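Long-range contacts in FAD-binding oxidoreductase (Gulosibacter chungangensis, PDB 7PBG), which oxidises 4-ethylphenol and probably related 4-alkylphenols, dehydrogenating the side chain with the help of a covalently bound FAD: residues 31-36 against 55-60; 400-405 against 471-476; 504-509 against 522-527. All blocks are in the same frame, centred on the assembly; numbering follows the deposited sequence.

Interaction 1 of 3, residues 31-36 against 55-60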
loop_
_atom_site.group_PDB
_atom_site.type_symbol
_atom_site.label_atom_id
_atom_site.label_comp_id
_atom_site.label_asym_id
_atom_site.label_seq_id
_atom_site.Cartn_x
_atom_site.Cartn_y
_atom_site.Cartn_z
ATOM N N VAL A 31 13.123 -23.084 -25.663
ATOM C CA VAL A 31 13.234 -21.866 -26.505
ATOM C C VAL A 31 12.528 -22.186 -27.832
ATOM O O VAL A 31 13.039 -23.041 -28.570
ATOM C CB VAL A 31 14.715 -21.492 -26.691
ATOM C CG1 VAL A 31 14.909 -20.325 -27.647
ATOM C CG2 VAL A 31 15.388 -21.244 -25.356
ATOM N N ARG A 32 11.363 -21.587 -28.088
ATOM C CA ARG A 32 10.469 -21.976 -29.211
ATOM C C ARG A 32 10.313 -20.803 -30.176
ATOM O O ARG A 32 9.998 -19.652 -29.735
ATOM C CB ARG A 32 9.136 -22.469 -28.650
ATOM C CG ARG A 32 9.315 -23.653 -27.704
ATOM C CD ARG A 32 9.844 -24.898 -28.402
ATOM N NE ARG A 32 8.764 -25.759 -28.839
ATOM C CZ ARG A 32 8.613 -26.273 -30.055
ATOM N NH1 ARG A 32 9.497 -26.047 -31.014
ATOM N NH2 ARG A 32 7.566 -27.032 -30.305
ATOM N N VAL A 33 10.558 -21.060 -31.464
ATOM C CA VAL A 33 10.424 -20.026 -32.532
ATOM C C VAL A 33 9.416 -20.480 -33.593
ATOM O O VAL A 33 9.136 -19.680 -34.483
ATOM C CB VAL A 33 11.783 -19.673 -33.166
ATOM C CG1 VAL A 33 12.723 -19.011 -32.163
ATOM C CG2 VAL A 33 12.447 -20.893 -33.785
ATOM N N ASP A 34 8.848 -21.681 -33.482
ATOM C CA ASP A 34 7.904 -22.177 -34.511
ATOM C C ASP A 34 6.566 -21.443 -34.387
ATOM O O ASP A 34 6.120 -21.171 -33.248
ATOM C CB ASP A 34 7.686 -23.683 -34.395
ATOM C CG ASP A 34 7.248 -24.069 -32.999
ATOM O OD1 ASP A 34 8.056 -23.860 -32.053
ATOM O OD2 ASP A 34 6.081 -24.517 -32.857
ATOM N N GLU A 35 5.945 -21.165 -35.529
ATOM C CA GLU A 35 4.660 -20.434 -35.638
ATOM C C GLU A 35 3.587 -21.115 -34.779
ATOM O O GLU A 35 2.868 -20.409 -34.090
ATOM C CB GLU A 35 4.225 -20.355 -37.108
ATOM C CG GLU A 35 2.883 -19.698 -37.280
ATOM C CD GLU A 35 2.885 -18.222 -36.936
ATOM O OE1 GLU A 35 3.944 -17.599 -37.024
ATOM O OE2 GLU A 35 1.828 -17.705 -36.558
ATOM N N ALA A 36 3.469 -22.447 -34.810
ATOM C CA ALA A 36 2.410 -23.162 -34.067
ATOM C C ALA A 36 2.531 -22.844 -32.567
ATOM O O ALA A 36 1.483 -22.590 -31.925
ATOM C CB ALA A 36 2.446 -24.655 -34.330
ATOM N N GLY A 55 4.735 -11.501 -30.784
ATOM C CA GLY A 55 6.076 -11.872 -30.311
ATOM C C GLY A 55 6.805 -12.747 -31.332
ATOM O O GLY A 55 6.135 -13.338 -32.224
ATOM N N SER A 56 8.124 -12.856 -31.189
ATOM C CA SER A 56 9.037 -13.554 -32.126
ATOM C C SER A 56 9.283 -14.970 -31.655
ATOM O O SER A 56 9.646 -15.835 -32.485
ATOM C CB SER A 56 10.343 -12.854 -32.238
ATOM O OG SER A 56 10.921 -12.656 -30.937
ATOM N N ALA A 57 9.222 -15.183 -30.342
ATOM C CA ALA A 57 9.696 -16.431 -29.740
ATOM C C ALA A 57 9.092 -16.481 -28.347
ATOM O O ALA A 57 8.677 -15.419 -27.829
ATOM C CB ALA A 57 11.203 -16.473 -29.696
ATOM N N VAL A 58 9.035 -17.675 -27.817
ATOM C CA VAL A 58 8.661 -17.855 -26.394
ATOM C C VAL A 58 9.687 -18.739 -25.733
ATOM O O VAL A 58 10.140 -19.728 -26.331
ATOM C CB VAL A 58 7.217 -18.357 -26.235
ATOM C CG1 VAL A 58 6.967 -19.762 -26.799
ATOM C CG2 VAL A 58 6.842 -18.312 -24.776
ATOM N N ILE A 59 10.034 -18.372 -24.502
ATOM C CA ILE A 59 10.987 -19.136 -23.673
ATOM C C ILE A 59 10.254 -19.514 -22.391
ATOM O O ILE A 59 9.563 -18.668 -21.812
ATOM C CB ILE A 59 12.244 -18.311 -23.372
ATOM C CG1 ILE A 59 12.923 -17.817 -24.649
ATOM C CG2 ILE A 59 13.176 -19.110 -22.476
ATOM C CD1 ILE A 59 14.125 -16.922 -24.416
ATOM N N TRP A 60 10.470 -20.743 -21.970
ATOM C CA TRP A 60 9.933 -21.315 -20.726
ATOM C C TRP A 60 11.070 -21.457 -19.736
ATOM O O TRP A 60 11.683 -22.519 -19.600
ATOM C CB TRP A 60 9.296 -22.661 -21.072
ATOM C CG TRP A 60 8.140 -22.519 -21.998
ATOM C CD1 TRP A 60 7.146 -21.596 -21.937
ATOM C CD2 TRP A 60 7.841 -23.355 -23.127
ATOM N NE1 TRP A 60 6.234 -21.808 -22.940
ATOM C CE2 TRP A 60 6.631 -22.875 -23.688
ATOM C CE3 TRP A 60 8.468 -24.467 -23.699
ATOM C CZ2 TRP A 60 6.053 -23.442 -24.819
ATOM C CZ3 TRP A 60 7.883 -25.044 -24.809
ATOM C CH2 TRP A 60 6.684 -24.548 -25.336
HETATM O O HOH W 1 9.787 -17.113 -34.861
#

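Interaction 2 of 3, residues 400-405 against 471-476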
loop_
_atom_site.group_PDB
_atom_site.type_symbol
_atom_site.label_atom_id
_atom_site.label_comp_id
_atom_site.label_asym_id
_atom_site.label_seq_id
_atom_site.Cartn_x
_atom_site.Cartn_y
_atom_site.Cartn_z
ATOM N N PRO A 400 -12.856 3.205 -16.102
ATOM C CA PRO A 400 -12.434 4.393 -15.387
ATOM C C PRO A 400 -12.817 4.414 -13.911
ATOM O O PRO A 400 -13.831 3.885 -13.502
ATOM C CB PRO A 400 -13.159 5.525 -16.091
ATOM C CG PRO A 400 -14.418 4.882 -16.627
ATOM C CD PRO A 400 -13.981 3.467 -17.015
ATOM N N VAL A 401 -12.065 5.232 -13.184
ATOM C CA VAL A 401 -12.263 5.419 -11.739
ATOM C C VAL A 401 -12.695 6.873 -11.541
ATOM O O VAL A 401 -12.222 7.757 -12.253
ATOM C CB VAL A 401 -11.008 5.052 -10.934
ATOM C CG1 VAL A 401 -9.774 5.836 -11.321
ATOM C CG2 VAL A 401 -11.276 5.106 -9.434
ATOM N N SER A 402 -13.579 7.093 -10.582
ATOM C CA SER A 402 -14.136 8.439 -10.321
ATOM C C SER A 402 -14.585 8.565 -8.861
ATOM O O SER A 402 -14.477 7.599 -8.138
ATOM C CB SER A 402 -15.263 8.681 -11.255
ATOM O OG SER A 402 -16.279 7.736 -11.013
ATOM N N ALA A 403 -15.115 9.719 -8.456
ATOM C CA ALA A 403 -15.733 9.832 -7.116
ATOM C C ALA A 403 -17.117 9.190 -7.104
ATOM O O ALA A 403 -17.914 9.294 -8.052
ATOM C CB ALA A 403 -15.761 11.288 -6.689
ATOM N N PRO A 404 -17.484 8.510 -5.993
ATOM C CA PRO A 404 -18.824 7.966 -5.862
ATOM C C PRO A 404 -19.914 9.021 -6.001
ATOM O O PRO A 404 -19.893 10.105 -5.347
ATOM C CB PRO A 404 -18.825 7.358 -4.476
ATOM C CG PRO A 404 -17.385 6.944 -4.292
ATOM C CD PRO A 404 -16.624 8.119 -4.869
ATOM N N SER A 405 -20.871 8.671 -6.843
ATOM C CA SER A 405 -21.933 9.594 -7.277
ATOM C C SER A 405 -22.950 8.784 -8.047
ATOM O O SER A 405 -22.587 8.243 -9.089
ATOM C CB SER A 405 -21.412 10.724 -8.127
ATOM O OG SER A 405 -22.510 11.396 -8.757
ATOM N N GLU A 471 -14.344 14.500 -18.639
ATOM C CA GLU A 471 -15.175 14.565 -17.411
ATOM C C GLU A 471 -14.346 14.264 -16.149
ATOM O O GLU A 471 -14.951 14.190 -15.078
ATOM C CB GLU A 471 -16.371 13.623 -17.557
ATOM C CG GLU A 471 -17.474 14.239 -18.402
ATOM C CD GLU A 471 -18.745 13.414 -18.504
ATOM O OE1 GLU A 471 -18.639 12.220 -18.891
ATOM O OE2 GLU A 471 -19.837 13.968 -18.224
ATOM N N GLY A 472 -13.022 14.068 -16.254
ATOM C CA GLY A 472 -12.177 13.787 -15.085
ATOM C C GLY A 472 -12.189 12.335 -14.658
ATOM O O GLY A 472 -11.872 12.075 -13.485
ATOM N N TYR A 473 -12.560 11.425 -15.557
ATOM C CA TYR A 473 -12.637 9.962 -15.286
ATOM C C TYR A 473 -11.440 9.298 -15.957
ATOM O O TYR A 473 -11.291 9.421 -17.180
ATOM C CB TYR A 473 -13.907 9.373 -15.880
ATOM C CG TYR A 473 -15.202 9.995 -15.429
ATOM C CD1 TYR A 473 -16.315 9.958 -16.252
ATOM C CD2 TYR A 473 -15.310 10.652 -14.209
ATOM C CE1 TYR A 473 -17.514 10.531 -15.859
ATOM C CE2 TYR A 473 -16.499 11.247 -13.815
ATOM C CZ TYR A 473 -17.609 11.163 -14.637
ATOM O OH TYR A 473 -18.795 11.713 -14.236
ATOM N N GLY A 474 -10.566 8.733 -15.148
ATOM C CA GLY A 474 -9.264 8.258 -15.602
ATOM C C GLY A 474 -9.222 6.745 -15.577
ATOM O O GLY A 474 -9.804 6.114 -14.697
ATOM N N ILE A 475 -8.509 6.225 -16.529
ATOM C CA ILE A 475 -8.348 4.761 -16.728
ATOM C C ILE A 475 -7.096 4.373 -15.958
ATOM O O ILE A 475 -6.079 5.049 -16.125
ATOM C CB ILE A 475 -8.242 4.481 -18.242
ATOM C CG1 ILE A 475 -9.570 4.748 -18.955
ATOM C CG2 ILE A 475 -7.731 3.080 -18.486
ATOM C CD1 ILE A 475 -10.684 3.861 -18.491
ATOM N N TYR A 476 -7.099 3.280 -15.222
ATOM C CA TYR A 476 -5.879 2.872 -14.479
ATOM C C TYR A 476 -5.432 1.460 -14.868
ATOM O O TYR A 476 -4.541 0.978 -14.234
ATOM C CB TYR A 476 -6.183 2.886 -12.985
ATOM C CG TYR A 476 -7.385 2.057 -12.656
ATOM C CD1 TYR A 476 -7.285 0.681 -12.512
ATOM C CD2 TYR A 476 -8.643 2.624 -12.652
ATOM C CE1 TYR A 476 -8.416 -0.093 -12.334
ATOM C CE2 TYR A 476 -9.778 1.868 -12.440
ATOM C CZ TYR A 476 -9.658 0.497 -12.308
ATOM O OH TYR A 476 -10.775 -0.254 -12.101
HETATM O O HOH W 2 -10.557 9.935 -12.258
#

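Interaction 3 of 3, residues 504-509 against 522-527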
loop_
_atom_site.group_PDB
_atom_site.type_symbol
_atom_site.label_atom_id
_atom_site.label_comp_id
_atom_site.label_asym_id
_atom_site.label_seq_id
_atom_site.Cartn_x
_atom_site.Cartn_y
_atom_site.Cartn_z
ATOM N N ILE A 504 12.752 6.653 -14.051
ATOM C CA ILE A 504 12.920 5.381 -13.297
ATOM C C ILE A 504 13.269 4.257 -14.287
ATOM O O ILE A 504 14.175 3.441 -13.989
ATOM C CB ILE A 504 11.687 5.055 -12.437
ATOM C CG1 ILE A 504 11.474 6.121 -11.365
ATOM C CG2 ILE A 504 11.787 3.652 -11.845
ATOM C CD1 ILE A 504 10.072 6.133 -10.807
ATOM N N LYS A 505 12.542 4.210 -15.404
ATOM C CA LYS A 505 12.743 3.202 -16.471
ATOM C C LYS A 505 14.212 3.221 -16.899
ATOM O O LYS A 505 14.807 2.146 -16.970
ATOM C CB LYS A 505 11.884 3.538 -17.687
ATOM C CG LYS A 505 12.055 2.655 -18.892
ATOM C CD LYS A 505 11.829 1.223 -18.581
ATOM C CE LYS A 505 11.826 0.394 -19.832
ATOM N NZ LYS A 505 11.765 -1.046 -19.503
ATOM N N ASP A 506 14.757 4.385 -17.186
ATOM C CA ASP A 506 16.122 4.483 -17.756
ATOM C C ASP A 506 17.136 4.200 -16.641
ATOM O O ASP A 506 18.203 3.684 -16.967
ATOM C CB ASP A 506 16.370 5.799 -18.462
ATOM C CG ASP A 506 15.460 6.079 -19.659
ATOM O OD1 ASP A 506 15.089 5.130 -20.394
ATOM O OD2 ASP A 506 15.156 7.276 -19.872
ATOM N N ALA A 507 16.769 4.439 -15.384
ATOM C CA ALA A 507 17.601 4.151 -14.198
ATOM C C ALA A 507 17.718 2.639 -14.034
ATOM O O ALA A 507 18.831 2.141 -13.864
ATOM C CB ALA A 507 17.016 4.788 -12.963
ATOM N N LEU A 508 16.592 1.943 -14.137
ATOM C CA LEU A 508 16.534 0.523 -13.786
ATOM C C LEU A 508 16.742 -0.350 -15.014
ATOM O O LEU A 508 16.994 -1.565 -14.816
ATOM C CB LEU A 508 15.176 0.256 -13.143
ATOM C CG LEU A 508 14.940 0.896 -11.777
ATOM C CD1 LEU A 508 13.593 0.451 -11.241
ATOM C CD2 LEU A 508 16.032 0.539 -10.796
ATOM N N ASP A 509 16.587 0.200 -16.206
ATOM C CA ASP A 509 16.682 -0.590 -17.458
ATOM C C ASP A 509 17.401 0.263 -18.496
ATOM O O ASP A 509 16.803 0.729 -19.461
ATOM C CB ASP A 509 15.290 -1.067 -17.889
ATOM C CG ASP A 509 15.285 -1.987 -19.119
ATOM O OD1 ASP A 509 16.388 -2.409 -19.589
ATOM O OD2 ASP A 509 14.181 -2.195 -19.645
ATOM N N TRP A 522 8.299 4.448 -22.201
ATOM C CA TRP A 522 9.222 4.124 -23.309
ATOM C C TRP A 522 10.645 4.401 -22.852
ATOM O O TRP A 522 10.920 5.433 -22.256
ATOM C CB TRP A 522 8.879 4.875 -24.590
ATOM C CG TRP A 522 7.548 4.541 -25.174
ATOM C CD1 TRP A 522 6.352 5.166 -24.947
ATOM C CD2 TRP A 522 7.254 3.409 -26.014
ATOM N NE1 TRP A 522 5.355 4.548 -25.651
ATOM C CE2 TRP A 522 5.861 3.455 -26.297
ATOM C CE3 TRP A 522 8.035 2.408 -26.605
ATOM C CZ2 TRP A 522 5.237 2.515 -27.117
ATOM C CZ3 TRP A 522 7.410 1.475 -27.396
ATOM C CH2 TRP A 522 6.033 1.527 -27.648
ATOM N N PRO A 523 11.576 3.469 -23.093
ATOM C CA PRO A 523 12.977 3.679 -22.774
ATOM C C PRO A 523 13.591 4.702 -23.725
ATOM O O PRO A 523 13.080 4.907 -24.831
ATOM C CB PRO A 523 13.620 2.308 -22.994
ATOM C CG PRO A 523 12.763 1.720 -24.092
ATOM C CD PRO A 523 11.350 2.191 -23.789
ATOM N N GLU A 524 14.624 5.368 -23.215
ATOM C CA GLU A 524 15.301 6.494 -23.899
ATOM C C GLU A 524 15.636 6.136 -25.352
ATOM O O GLU A 524 15.423 7.014 -26.210
ATOM C CB GLU A 524 16.589 6.888 -23.173
ATOM C CG GLU A 524 17.168 8.177 -23.729
ATOM C CD GLU A 524 18.170 8.902 -22.848
ATOM O OE1 GLU A 524 19.085 8.241 -22.347
ATOM O OE2 GLU A 524 18.037 10.140 -22.685
ATOM N N ARG A 525 16.032 4.887 -25.646
ATOM C CA ARG A 525 16.495 4.538 -27.015
ATOM C C ARG A 525 15.309 4.597 -28.003
ATOM O O ARG A 525 15.560 4.773 -29.218
ATOM C CB ARG A 525 17.229 3.196 -27.026
ATOM C CG ARG A 525 16.330 2.006 -26.730
ATOM C CD ARG A 525 17.110 0.714 -26.649
ATOM N NE ARG A 525 16.161 -0.358 -26.374
ATOM C CZ ARG A 525 15.332 -0.908 -27.260
ATOM N NH1 ARG A 525 15.375 -0.579 -28.537
ATOM N NH2 ARG A 525 14.458 -1.816 -26.866
ATOM N N LEU A 526 14.055 4.503 -27.561
ATOM C CA LEU A 526 12.865 4.555 -28.447
ATOM C C LEU A 526 12.106 5.881 -28.355
ATOM O O LEU A 526 11.136 6.007 -29.084
ATOM C CB LEU A 526 11.913 3.427 -28.087
ATOM C CG LEU A 526 12.521 2.045 -28.268
ATOM C CD1 LEU A 526 11.483 0.981 -27.941
ATOM C CD2 LEU A 526 13.060 1.866 -29.676
ATOM N N ARG A 527 12.513 6.809 -27.506
ATOM C CA ARG A 527 11.849 8.153 -27.390
ATOM C C ARG A 527 12.425 9.169 -28.389
ATOM O O ARG A 527 13.575 9.085 -28.801
ATOM C CB ARG A 527 11.972 8.695 -25.971
ATOM C CG ARG A 527 11.309 7.785 -24.947
ATOM C CD ARG A 527 11.110 8.420 -23.596
ATOM N NE ARG A 527 12.296 9.083 -23.048
ATOM C CZ ARG A 527 13.091 8.599 -22.112
ATOM N NH1 ARG A 527 14.102 9.337 -21.677
ATOM N NH2 ARG A 527 12.887 7.397 -21.599
#

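Interaction 1 of 3, residues 31-36 against 55-60
Arg32 and Val58 face each other as an antiparallel hydrogen-bonded pair and form the tight part of this contact. Arg32 N donates to Val58 O at 2.8 Å, and Val58 N donates in return to Arg32 O at 2.9 Å. The latter oxygen also receives a CA-H...O contact from Ala57 CA at 3.2 Å. On the face carrying Val31 and Ile59, Val31 CG2 meets Ile59 CG2 at 4.2 Å, and both side chains pack against helix 12-26. Beta-branched residues suit this place because they adapt well to extended backbone and give the helix an apolar surface.

The face of Arg32 and Val58 uses the arginine for its length. With CG turned opposite the carbonyl carbon (chi1 -58°), the chain leans obliquely on the indole, Arg32 CG lying 3.5 Å from Trp60 CZ3. Trp60 is itself steadied by a bond from NE1 to Tyr41 OH. Arg32 NH1 then reaches Asp34 OD1 at 2.8 Å, but well out of the guanidinium plane, so charge rather than a directed N-H links them.

Beyond Arg32 the strand pairing opens, and one water spans the divide, donating to Val33 O and to Ser56 O, each at 2.7 Å. Asp34 there becomes the N-cap of helix 35-39. This is a short outer strand added antiparallel to the mixed sheet of the FAD-binding domain, of the PCMH type.

Interaction 2 of 3, residues 400-405 against 471-476
Val401 and Gly474 join strand 393-402 to strand 474-475, the outermost strand of the large antiparallel sheet, consistent with the cap domain of flavoenzymes of the vanillyl-alcohol oxidase family. Val401 N donates to Gly474 O at 2.9 Å, tilted 21° from the carbonyl plane. The return bond, from Gly474 N to Val401 O, is weak at 3.5 Å. A water here donates to Val401 O at 2.7 Å and to Gly472 O, and accepts weakly from Gly474 N.

The side chains of Val401 and Tyr476 cross at about a right angle, with Val401 CB 3.7 Å from Tyr476 CE2. Val401 CG1, set between the backbone N and the carbonyl carbon (chi1 58°), thereby reaches Gly474 O and the ring. Ile475 lies alongside the proline ring, its CD1 meeting Pro400 CD at 3.6 Å; two compact apolar groups fit this buried place. Ser402, small enough to sit close to a ring, brings CB to 3.6 Å from Tyr473 CD2.

Further out, Tyr476 meets the ring of His439 and that of Tyr208 of the second subunit, while Val401 packs on Met196 of that subunit, at the dimer interface. Gly472 ends helix 451-470 in a Schellman motif, its positive phi (82°) being easy for a residue without CB. The preceding peptide puts Glu471 O over one face of Tyr473, 3.5 Å above the ring plane and offset toward its rim.

Interaction 3 of 3, residues 504-509 against 522-527
The guanidinium of Arg527 meets the carboxylate of Asp506 at its edge, the two planes 33° apart, in an end-on salt bridge that ties the C-terminal tail to helix 492-508. Glu524 CA lies over one guanidinium face, and Trp522 O is in plane at the edge, accepting from Arg527 NH2 at 2.9 Å. Arg527 NH1 and NH2 both grip a single oxygen, Asp506 OD2, each at 2.9 Å and on its syn side. Asp506 OD1 takes the backbone N of Glu524 at 2.9 Å, where the 3-10 segment 524-526 begins, and, weakly, Arg527 NH2. A short acid thus serves a charge and a backbone N-H at once. An alanine in place of Asp506 is likely to leave Glu524 N without this acceptor and Arg527 held mainly by Trp522 O, freer to turn.

Beside this polar grip Lys505 runs alongside Pro523, Lys505 CE standing 4.1 Å from Pro523 CB. Leaving CA opposite the backbone N (chi1 176°), its chain bends at chi2, turning the ammonium toward Asp509. The ammonium also bonds to Asn224 O and Leu514 O. Just past the helix end, Asp509 OD2 accepts from Lys505 NZ at 2.7 Å through its anti lone pair, a salt bridge.

In the fold
The three contacts follow one another along the chain without overlap and share no strand or helix. Interaction 1 joins two neighbouring strands of the small mixed sheet in the FAD-binding part, while interaction 2 closes the outer edge of the eight-stranded antiparallel sheet; their centres are 39 Å apart, on opposite sides of the chain's centre. Interaction 3 fastens the tail to helix 492-508, its centre 26 Å from that of interaction 1 and 29 Å from that of interaction 2. Interactions 2 and 3 both touch the second subunit. FAD is about 8 Å from the side chain of Tyr476, about 11 Å from Lys505 and about 12 Å from Val58, so the contacts are structural packing outside its first shell.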